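Local coordinates for protein sulfotransferase (Alicyclobacillus acidocaldarius subsp. acidocaldarius, PDB 3RNL) that probably transfers sulfuryl groups as a member of the sulfotransferase family, and binds magnesium, at residues Y107-N118 and F178-E189; L138-K146 and M271-L279. One frame throughout, in Å; residues are numbered along the deposited sequence. Where two conformers were deposited one is given.

Contact 1: residues Y107-N118 and F178-E189; sequences YPDAKILIMLRN and FGREQVKVILFE
The amide nitrogen NE2 of Q182 is gripped twice, giving one hydrogen to P108 O and the other to A110 O, each at 2.9 Å. Both carbonyls lie close to the plane of the Q182 amide, which holds that group flat at the N-terminal end of two parallel strands, 111-116 and 183-187, the fourth and fifth of the P-loop-type α/β sheet. Q182 CG stands anti to the carbonyl carbon (chi1 -70°) and the chain beyond it is extended, which carries the amide across to the turn from Y107 to A110. From there a regular parallel ladder runs from I112 N on Q182 O to F188 N on L116 O (2.8 Å). Beside its start, I112 CD1 sits over one face of the F178 ring, 4.0 Å from the centroid. On the same sheet face, I114 CD1 meets V183 CG1 at 3.8 Å and L116 CD1 meets V185 CG1. Selenomethionine M115 and I186 face the other way, onto helix 21-29. At the far end the guanidinium of R117 stacks on F188, planes 25° apart, while its NH1 bonds K18 O. Just beyond the ladder, E189 OE2 takes N118 N through its syn lone pair at 3.1 Å.

Contact 2: residues L138-K146 and M271-L279; sequences LSFRESLAK and MEPDLREEL
R141 and D274 come at each other from opposite directions, their guanidinium and carboxylate planes 19° apart, and form an end-on, two-pronged salt bridge. It joins the N-terminal turns of two helices, 140-145 and 273-294, the first of which opens with a capping box between S139 and E142. NH1 reaches OD2 and NH2 reaches OD1, both at 2.9 Å and both on syn lone pairs. The R141 chain bends at chi3 (-63°), turning the guanidinium toward the aspartate and over L275, whose CD2 approaches NH1 to 3.6 Å. Beneath this bridge the contact becomes apolar. L275 slides past F140 in the opposite sense, CD1 at 4.0 Å from CD2 of the ring, and meets L144 tip to tip. Replacing this leucine with alanine would probably open a gap beside F140 and L144, on the side facing helix 273-294, and leave the guanidinium of R141 without its apolar support. L279, one turn on, meets L144 likewise and rests on V120 of helix 119-132, where F140 packs edge-to-face with F124, tying both helices to it. SE of selenomethionine M271 stands 5.4 Å from the F140 ring centroid in an oblique Met-aromatic contact, its methyl CE 3.9 Å from F140 CE2.

How the contacts relate
Two contacts illustrate how distant segments can be tied in crossing order. From the N terminus, strands 11-13, 34-35 and 85-89 precede strand 111-116, where contact 1 starts; helices 119-132 and 140-145 follow before helix 167-178 leads into strand 183-187 and contact 1 closes a loop of 59 largely helical residues. Contact 2 opens inside that loop and closes beyond it, where helix 273-294 returns to helix 140-145, so the two cross rather than nest. Contact 1 adds strand 183-187, an edge strand, to the parallel sheet; contact 2 joins two helices on the far side of the chain's centre. Their centres lie 29 Å apart, yet N118 and R276 pack together where helix 119-132 begins.

Contact 1: residues Y107-N118 and F178-E189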
loop_
_atom_site.group_PDB
_atom_site.type_symbol
_atom_site.label_atom_id
_atom_site.label_comp_id
_atom_site.label_asym_id
_atom_site.label_seq_id
_atom_site.Cartn_x
_atom_site.Cartn_y
_atom_site.Cartn_z
ATOM N N TYR A 107 17.268 -6.217 -4.564
ATOM C CA TYR A 107 17.114 -5.419 -5.793
ATOM C C TYR A 107 17.399 -3.949 -5.517
ATOM O O TYR A 107 16.483 -3.152 -5.382
ATOM C CB TYR A 107 15.688 -5.562 -6.331
ATOM C CG TYR A 107 15.336 -6.995 -6.620
ATOM C CD1 TYR A 107 16.014 -7.707 -7.597
ATOM C CD2 TYR A 107 14.343 -7.648 -5.895
ATOM C CE1 TYR A 107 15.705 -9.039 -7.861
ATOM C CE2 TYR A 107 14.023 -8.983 -6.164
ATOM C CZ TYR A 107 14.706 -9.666 -7.134
ATOM O OH TYR A 107 14.396 -10.985 -7.386
ATOM N N PRO A 108 18.680 -3.588 -5.424
ATOM C CA PRO A 108 18.993 -2.214 -5.021
ATOM C C PRO A 108 18.578 -1.152 -6.052
ATOM O O PRO A 108 18.546 0.028 -5.716
ATOM C CB PRO A 108 20.517 -2.230 -4.853
ATOM C CG PRO A 108 20.984 -3.416 -5.671
ATOM C CD PRO A 108 19.884 -4.427 -5.570
ATOM N N ASP A 109 18.310 -1.568 -7.283
ATOM C CA ASP A 109 17.891 -0.630 -8.331
ATOM C C ASP A 109 16.368 -0.539 -8.470
ATOM O O ASP A 109 15.852 0.138 -9.367
ATOM C CB ASP A 109 18.532 -1.019 -9.667
ATOM C CG ASP A 109 20.059 -0.881 -9.641
ATOM O OD1 ASP A 109 20.575 -0.001 -8.913
ATOM O OD2 ASP A 109 20.749 -1.654 -10.339
ATOM N N ALA A 110 15.640 -1.229 -7.602
ATOM C CA ALA A 110 14.174 -1.235 -7.713
ATOM C C ALA A 110 13.537 0.139 -7.523
ATOM O O ALA A 110 14.016 0.956 -6.748
ATOM C CB ALA A 110 13.562 -2.242 -6.722
ATOM N N LYS A 111 12.416 0.365 -8.204
ATOM C CA LYS A 111 11.639 1.588 -7.998
ATOM C C LYS A 111 10.413 1.276 -7.151
ATOM O O LYS A 111 9.893 0.159 -7.178
ATOM C CB LYS A 111 11.211 2.187 -9.332
ATOM C CG LYS A 111 12.405 2.693 -10.142
ATOM C CD LYS A 111 11.984 3.111 -11.559
ATOM C CE LYS A 111 13.244 3.367 -12.407
ATOM N NZ LYS A 111 12.965 3.674 -13.840
ATOM N N ILE A 112 9.982 2.257 -6.371
ATOM C CA ILE A 112 8.946 2.040 -5.375
ATOM C C ILE A 112 7.791 2.990 -5.651
ATOM O O ILE A 112 8.018 4.202 -5.773
ATOM C CB ILE A 112 9.484 2.381 -3.978
ATOM C CG1 ILE A 112 10.784 1.617 -3.679
ATOM C CG2 ILE A 112 8.397 2.146 -2.902
ATOM C CD1 ILE A 112 10.602 0.101 -3.574
ATOM N N LEU A 113 6.575 2.447 -5.764
ATOM C CA LEU A 113 5.360 3.267 -5.859
ATOM C C LEU A 113 4.576 3.189 -4.569
ATOM O O LEU A 113 4.281 2.095 -4.084
ATOM C CB LEU A 113 4.459 2.763 -7.000
ATOM C CG LEU A 113 4.989 3.086 -8.402
ATOM C CD1 LEU A 113 4.202 2.332 -9.479
ATOM C CD2 LEU A 113 4.911 4.593 -8.645
ATOM N N ILE A 114 4.224 4.351 -4.021
ATOM C CA ILE A 114 3.457 4.420 -2.777
ATOM C C ILE A 114 2.242 5.269 -3.069
ATOM O O ILE A 114 2.390 6.335 -3.660
ATOM C CB ILE A 114 4.272 5.154 -1.690
ATOM C CG1 ILE A 114 5.547 4.373 -1.363
ATOM C CG2 ILE A 114 3.416 5.392 -0.426
ATOM C CD1 ILE A 114 6.527 5.132 -0.460
HETATM N N MSE A 115 1.048 4.815 -2.678
HETATM C CA MSE A 115 -0.139 5.671 -2.822
HETATM C C MSE A 115 -0.721 5.923 -1.438
HETATM O O MSE A 115 -0.901 4.988 -0.659
HETATM C CB MSE A 115 -1.201 5.055 -3.741
HETATM C CG MSE A 115 -2.428 5.966 -3.904
HETATM SE SE MSE A 115 -3.379 5.694 -5.588
HETATM C CE MSE A 115 -2.853 3.876 -5.936
ATOM N N LEU A 116 -0.991 7.189 -1.126
ATOM C CA LEU A 116 -1.481 7.556 0.198
ATOM C C LEU A 116 -2.816 8.247 0.093
ATOM O O LEU A 116 -3.071 8.999 -0.834
ATOM C CB LEU A 116 -0.492 8.504 0.895
ATOM C CG LEU A 116 0.954 8.015 1.001
ATOM C CD1 LEU A 116 1.845 9.111 1.612
ATOM C CD2 LEU A 116 1.041 6.740 1.844
ATOM N N ARG A 117 -3.648 8.017 1.094
ATOM C CA ARG A 117 -4.959 8.617 1.140
ATOM C C ARG A 117 -5.122 9.263 2.511
ATOM O O ARG A 117 -4.503 8.814 3.466
ATOM C CB ARG A 117 -5.966 7.491 0.998
ATOM C CG ARG A 117 -7.370 7.912 1.061
ATOM C CD ARG A 117 -8.211 6.704 0.881
ATOM N NE ARG A 117 -9.603 7.060 0.706
ATOM C CZ ARG A 117 -10.554 6.163 0.516
ATOM N NH1 ARG A 117 -10.247 4.867 0.476
ATOM N NH2 ARG A 117 -11.797 6.564 0.354
ATOM N N ASN A 118 -5.995 10.261 2.634
ATOM C CA ASN A 118 -6.221 10.875 3.946
ATOM C C ASN A 118 -6.446 9.719 4.925
ATOM O O ASN A 118 -7.332 8.885 4.723
ATOM C CB ASN A 118 -7.483 11.737 3.859
ATOM C CG ASN A 118 -7.905 12.346 5.190
ATOM O OD1 ASN A 118 -7.469 11.929 6.263
ATOM N ND2 ASN A 118 -8.778 13.356 5.113
ATOM N N PHE A 178 15.968 3.553 -0.306
ATOM C CA PHE A 178 16.068 3.625 -1.761
ATOM C C PHE A 178 16.506 4.963 -2.336
ATOM O O PHE A 178 17.039 5.009 -3.445
ATOM C CB PHE A 178 14.725 3.201 -2.388
ATOM C CG PHE A 178 14.487 1.731 -2.299
ATOM C CD1 PHE A 178 15.056 0.888 -3.235
ATOM C CD2 PHE A 178 13.761 1.180 -1.245
ATOM C CE1 PHE A 178 14.871 -0.497 -3.155
ATOM C CE2 PHE A 178 13.584 -0.201 -1.157
ATOM C CZ PHE A 178 14.149 -1.039 -2.114
ATOM N N GLY A 179 16.393 6.029 -1.555
ATOM C CA GLY A 179 16.681 7.359 -2.074
ATOM C C GLY A 179 15.503 7.947 -2.833
ATOM O O GLY A 179 14.679 7.227 -3.382
ATOM N N ARG A 180 15.430 9.272 -2.892
ATOM C CA ARG A 180 14.298 9.937 -3.537
ATOM C C ARG A 180 14.193 9.634 -5.037
ATOM O O ARG A 180 13.101 9.629 -5.602
ATOM C CB ARG A 180 14.377 11.447 -3.296
ATOM C CG ARG A 180 13.055 12.181 -3.450
ATOM C CD ARG A 180 13.110 13.560 -2.784
ATOM N NE ARG A 180 13.302 13.469 -1.336
ATOM C CZ ARG A 180 12.316 13.532 -0.444
ATOM N NH1 ARG A 180 11.065 13.689 -0.853
ATOM N NH2 ARG A 180 12.584 13.443 0.855
ATOM N N GLU A 181 15.325 9.371 -5.680
ATOM C CA GLU A 181 15.312 9.032 -7.103
ATOM C C GLU A 181 14.464 7.783 -7.415
ATOM O O GLU A 181 13.900 7.639 -8.509
ATOM C CB GLU A 181 16.756 8.835 -7.587
ATOM C CG GLU A 181 16.893 8.564 -9.069
ATOM C CD GLU A 181 16.697 9.809 -9.905
ATOM O OE1 GLU A 181 17.322 10.848 -9.592
ATOM O OE2 GLU A 181 15.910 9.746 -10.872
ATOM N N GLN A 182 14.440 6.844 -6.471
ATOM C CA GLN A 182 13.778 5.558 -6.669
ATOM C C GLN A 182 12.377 5.399 -6.068
ATOM O O GLN A 182 11.851 4.279 -6.007
ATOM C CB GLN A 182 14.711 4.408 -6.267
ATOM C CG GLN A 182 15.878 4.273 -7.260
ATOM C CD GLN A 182 16.969 3.344 -6.777
ATOM O OE1 GLN A 182 18.135 3.716 -6.755
ATOM N NE2 GLN A 182 16.599 2.126 -6.398
ATOM N N VAL A 183 11.831 6.482 -5.523
ATOM C CA VAL A 183 10.525 6.410 -4.864
ATOM C C VAL A 183 9.584 7.463 -5.443
ATOM O O VAL A 183 9.984 8.608 -5.663
ATOM C CB VAL A 183 10.671 6.683 -3.355
ATOM C CG1 VAL A 183 9.283 6.611 -2.665
ATOM C CG2 VAL A 183 11.647 5.684 -2.737
ATOM N N LYS A 184 8.337 7.077 -5.702
ATOM C CA LYS A 184 7.333 8.038 -6.148
ATOM C C LYS A 184 6.112 7.891 -5.268
ATOM O O LYS A 184 5.606 6.783 -5.093
ATOM C CB LYS A 184 6.954 7.792 -7.610
ATOM C CG LYS A 184 5.872 8.755 -8.119
ATOM C CD LYS A 184 5.616 8.549 -9.600
ATOM C CE LYS A 184 4.487 9.448 -10.108
ATOM N NZ LYS A 184 4.907 10.879 -10.091
ATOM N N VAL A 185 5.654 9.005 -4.702
ATOM C CA VAL A 185 4.482 8.976 -3.820
ATOM C C VAL A 185 3.331 9.624 -4.557
ATOM O O VAL A 185 3.489 10.720 -5.087
ATOM C CB VAL A 185 4.764 9.772 -2.536
ATOM C CG1 VAL A 185 3.500 9.846 -1.646
ATOM C CG2 VAL A 185 5.926 9.147 -1.787
ATOM N N ILE A 186 2.190 8.943 -4.607
ATOM C CA ILE A 186 0.999 9.446 -5.293
ATOM C C ILE A 186 -0.099 9.645 -4.272
ATOM O O ILE A 186 -0.215 8.863 -3.335
ATOM C CB ILE A 186 0.471 8.407 -6.287
ATOM C CG1 ILE A 186 1.533 8.054 -7.320
ATOM C CG2 ILE A 186 -0.784 8.910 -6.992
ATOM C CD1 ILE A 186 1.197 6.762 -8.034
ATOM N N LEU A 187 -0.890 10.702 -4.435
ATOM C CA LEU A 187 -2.050 10.904 -3.559
ATOM C C LEU A 187 -3.319 10.329 -4.183
ATOM O O LEU A 187 -3.602 10.526 -5.364
ATOM C CB LEU A 187 -2.255 12.388 -3.257
ATOM C CG LEU A 187 -1.041 13.089 -2.654
ATOM C CD1 LEU A 187 -1.383 14.541 -2.325
ATOM C CD2 LEU A 187 -0.543 12.336 -1.402
ATOM N N PHE A 188 -4.088 9.617 -3.374
ATOM C CA PHE A 188 -5.312 8.983 -3.846
ATOM C C PHE A 188 -6.256 9.991 -4.506
ATOM O O PHE A 188 -6.895 9.713 -5.529
ATOM C CB PHE A 188 -6.005 8.307 -2.662
ATOM C CG PHE A 188 -7.378 7.811 -2.973
ATOM C CD1 PHE A 188 -7.556 6.608 -3.633
ATOM C CD2 PHE A 188 -8.486 8.555 -2.625
ATOM C CE1 PHE A 188 -8.829 6.150 -3.929
ATOM C CE2 PHE A 188 -9.763 8.104 -2.915
ATOM C CZ PHE A 188 -9.933 6.901 -3.567
ATOM N N GLU A 189 -6.335 11.170 -3.918
ATOM C CA GLU A 189 -7.249 12.195 -4.400
ATOM C C GLU A 189 -6.901 12.666 -5.842
ATOM O O GLU A 189 -7.794 12.916 -6.670
ATOM C CB GLU A 189 -7.289 13.332 -3.364
ATOM C CG GLU A 189 -7.783 12.891 -1.928
ATOM C CD GLU A 189 -6.745 12.147 -1.007
ATOM O OE1 GLU A 189 -5.508 12.148 -1.280
ATOM O OE2 GLU A 189 -7.194 11.566 0.034
HETATM O O HOH W 1 20.624 1.659 -5.797
HETATM O O HOH W 2 19.936 2.452 -8.484
HETATM O O HOH W 3 -10.154 9.908 0.405
#

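Contact 2: residues L138-K146 and M271-L279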
loop_
_atom_site.group_PDB
_atom_site.type_symbol
_atom_site.label_atom_id
_atom_site.label_comp_id
_atom_site.label_asym_id
_atom_site.label_seq_id
_atom_site.Cartn_x
_atom_site.Cartn_y
_atom_site.Cartn_z
ATOM N N LEU A 138 -19.074 -4.970 14.733
ATOM C CA LEU A 138 -19.158 -3.806 15.625
ATOM C C LEU A 138 -19.292 -2.505 14.846
ATOM O O LEU A 138 -18.978 -2.452 13.660
ATOM C CB LEU A 138 -17.945 -3.725 16.558
ATOM C CG LEU A 138 -17.722 -4.919 17.494
ATOM C CD1 LEU A 138 -16.357 -4.805 18.161
ATOM C CD2 LEU A 138 -18.822 -5.017 18.526
ATOM N N SER A 139 -19.742 -1.456 15.526
ATOM C CA SER A 139 -19.706 -0.119 14.954
ATOM C C SER A 139 -18.252 0.308 14.752
ATOM O O SER A 139 -17.335 -0.262 15.344
ATOM C CB SER A 139 -20.381 0.877 15.890
ATOM O OG SER A 139 -19.617 1.041 17.079
ATOM N N PHE A 140 -18.038 1.285 13.881
ATOM C CA PHE A 140 -16.689 1.796 13.651
ATOM C C PHE A 140 -16.137 2.345 14.963
ATOM O O PHE A 140 -14.959 2.171 15.278
ATOM C CB PHE A 140 -16.737 2.885 12.576
ATOM C CG PHE A 140 -15.398 3.509 12.258
ATOM C CD1 PHE A 140 -14.312 2.723 11.907
ATOM C CD2 PHE A 140 -15.246 4.887 12.294
ATOM C CE1 PHE A 140 -13.068 3.313 11.595
ATOM C CE2 PHE A 140 -14.016 5.475 11.990
ATOM C CZ PHE A 140 -12.939 4.687 11.628
ATOM N N ARG A 141 -16.994 3.001 15.744
ATOM C CA ARG A 141 -16.543 3.581 17.007
ATOM C C ARG A 141 -15.958 2.508 17.931
ATOM O O ARG A 141 -14.882 2.693 18.517
ATOM C CB ARG A 141 -17.694 4.310 17.711
ATOM C CG ARG A 141 -17.233 5.144 18.881
ATOM C CD ARG A 141 -18.416 5.754 19.625
ATOM N NE ARG A 141 -19.224 6.703 18.845
ATOM C CZ ARG A 141 -18.868 7.958 18.585
ATOM N NH1 ARG A 141 -17.689 8.414 18.994
ATOM N NH2 ARG A 141 -19.684 8.763 17.905
ATOM N N GLU A 142 -16.678 1.397 18.058
ATOM C CA GLU A 142 -16.233 0.263 18.870
ATOM C C GLU A 142 -15.014 -0.423 18.273
ATOM O O GLU A 142 -14.119 -0.860 18.995
ATOM C CB GLU A 142 -17.357 -0.768 19.007
ATOM C CG GLU A 142 -18.566 -0.289 19.792
ATOM C CD GLU A 142 -19.706 -1.296 19.754
ATOM O OE1 GLU A 142 -20.346 -1.442 18.687
ATOM O OE2 GLU A 142 -19.948 -1.951 20.788
ATOM N N SER A 143 -14.995 -0.529 16.950
ATOM C CA SER A 143 -13.890 -1.192 16.242
ATOM C C SER A 143 -12.584 -0.408 16.448
ATOM O O SER A 143 -11.520 -0.993 16.669
ATOM C CB SER A 143 -14.232 -1.348 14.750
ATOM O OG SER A 143 -13.428 -2.347 14.112
ATOM N N LEU A 144 -12.673 0.919 16.401
ATOM C CA LEU A 144 -11.513 1.771 16.651
ATOM C C LEU A 144 -10.954 1.527 18.044
ATOM O O LEU A 144 -9.735 1.485 18.244
ATOM C CB LEU A 144 -11.901 3.251 16.549
ATOM C CG LEU A 144 -11.932 3.879 15.161
ATOM C CD1 LEU A 144 -12.641 5.232 15.238
ATOM C CD2 LEU A 144 -10.506 4.035 14.602
ATOM N N ALA A 145 -11.853 1.396 19.012
ATOM C CA ALA A 145 -11.460 1.274 20.407
ATOM C C ALA A 145 -10.739 -0.043 20.690
ATOM O O ALA A 145 -10.008 -0.155 21.680
ATOM C CB ALA A 145 -12.678 1.435 21.317
ATOM N N LYS A 146 -10.946 -1.038 19.831
ATOM C CA LYS A 146 -10.297 -2.335 20.005
ATOM C C LYS A 146 -8.908 -2.442 19.376
ATOM O O LYS A 146 -8.267 -3.490 19.482
ATOM C CB LYS A 146 -11.177 -3.460 19.441
ATOM C CG LYS A 146 -12.398 -3.744 20.300
ATOM C CD LYS A 146 -13.021 -5.080 19.960
ATOM C CE LYS A 146 -14.080 -5.468 20.981
ATOM N NZ LYS A 146 -13.513 -5.604 22.355
HETATM N N MSE A 271 -18.881 8.335 8.336
HETATM C CA MSE A 271 -18.283 8.292 9.657
HETATM C C MSE A 271 -18.948 9.324 10.581
HETATM O O MSE A 271 -19.360 10.396 10.135
HETATM C CB MSE A 271 -16.792 8.572 9.532
HETATM C CG MSE A 271 -16.086 8.729 10.833
HETATM SE SE MSE A 271 -14.269 9.302 10.474
HETATM C CE MSE A 271 -13.807 8.024 9.099
ATOM N N GLU A 272 -19.079 8.993 11.864
ATOM C CA GLU A 272 -19.603 9.954 12.837
ATOM C C GLU A 272 -18.770 11.235 12.807
ATOM O O GLU A 272 -17.561 11.181 12.785
ATOM C CB GLU A 272 -19.553 9.362 14.245
ATOM C CG GLU A 272 -20.461 8.160 14.437
ATOM C CD GLU A 272 -21.909 8.557 14.634
ATOM O OE1 GLU A 272 -22.213 9.767 14.553
ATOM O OE2 GLU A 272 -22.748 7.659 14.878
ATOM N N PRO A 273 -19.430 12.397 12.820
ATOM C CA PRO A 273 -18.703 13.673 12.738
ATOM C C PRO A 273 -17.669 13.872 13.854
ATOM O O PRO A 273 -16.571 14.359 13.574
ATOM C CB PRO A 273 -19.821 14.711 12.846
ATOM C CG PRO A 273 -21.016 14.014 12.269
ATOM C CD PRO A 273 -20.889 12.575 12.681
ATOM N N ASP A 274 -17.998 13.509 15.092
ATOM C CA ASP A 274 -17.027 13.682 16.167
ATOM C C ASP A 274 -15.798 12.818 15.906
ATOM O O ASP A 274 -14.676 13.223 16.211
ATOM C CB ASP A 274 -17.636 13.385 17.554
ATOM C CG ASP A 274 -17.941 11.903 17.763
ATOM O OD1 ASP A 274 -18.829 11.377 17.064
ATOM O OD2 ASP A 274 -17.309 11.266 18.642
ATOM N N LEU A 275 -15.997 11.631 15.338
ATOM C CA LEU A 275 -14.848 10.768 15.034
ATOM C C LEU A 275 -13.998 11.352 13.918
ATOM O O LEU A 275 -12.779 11.267 13.957
ATOM C CB LEU A 275 -15.288 9.343 14.666
ATOM C CG LEU A 275 -15.861 8.528 15.823
ATOM C CD1 LEU A 275 -16.409 7.194 15.315
ATOM C CD2 LEU A 275 -14.784 8.304 16.879
ATOM N N ARG A 276 -14.634 11.945 12.913
ATOM C CA ARG A 276 -13.847 12.573 11.857
ATOM C C ARG A 276 -12.979 13.690 12.440
ATOM O O ARG A 276 -11.807 13.814 12.100
ATOM C CB ARG A 276 -14.710 13.109 10.714
ATOM C CG ARG A 276 -13.850 13.827 9.644
ATOM C CD ARG A 276 -14.552 14.010 8.308
ATOM N NE ARG A 276 -14.720 12.746 7.592
ATOM C CZ ARG A 276 -13.813 12.212 6.775
ATOM N NH1 ARG A 276 -12.651 12.814 6.569
ATOM N NH2 ARG A 276 -14.067 11.060 6.182
ATOM N N GLU A 277 -13.547 14.493 13.334
ATOM C CA GLU A 277 -12.770 15.581 13.925
ATOM C C GLU A 277 -11.629 15.018 14.771
ATOM O O GLU A 277 -10.482 15.455 14.651
ATOM C CB GLU A 277 -13.651 16.486 14.791
ATOM C CG GLU A 277 -14.767 17.172 14.030
ATOM C CD GLU A 277 -14.269 18.292 13.132
ATOM O OE1 GLU A 277 -13.055 18.590 13.148
ATOM O OE2 GLU A 277 -15.101 18.881 12.411
ATOM N N GLU A 278 -11.941 14.043 15.621
ATOM C CA GLU A 278 -10.934 13.492 16.526
ATOM C C GLU A 278 -9.819 12.757 15.785
ATOM O O GLU A 278 -8.654 12.869 16.157
ATOM C CB GLU A 278 -11.574 12.558 17.553
ATOM C CG GLU A 278 -10.749 12.376 18.815
ATOM C CD GLU A 278 -11.556 11.727 19.928
ATOM O OE1 GLU A 278 -12.456 10.919 19.608
ATOM O OE2 GLU A 278 -11.297 12.028 21.113
ATOM N N LEU A 279 -10.176 11.992 14.754
ATOM C CA LEU A 279 -9.164 11.268 13.987
ATOM C C LEU A 279 -8.304 12.227 13.179
ATOM O O LEU A 279 -7.090 12.032 13.070
ATOM C CB LEU A 279 -9.788 10.217 13.067
ATOM C CG LEU A 279 -10.304 8.955 13.774
ATOM C CD1 LEU A 279 -11.007 8.036 12.775
ATOM C CD2 LEU A 279 -9.173 8.224 14.491
#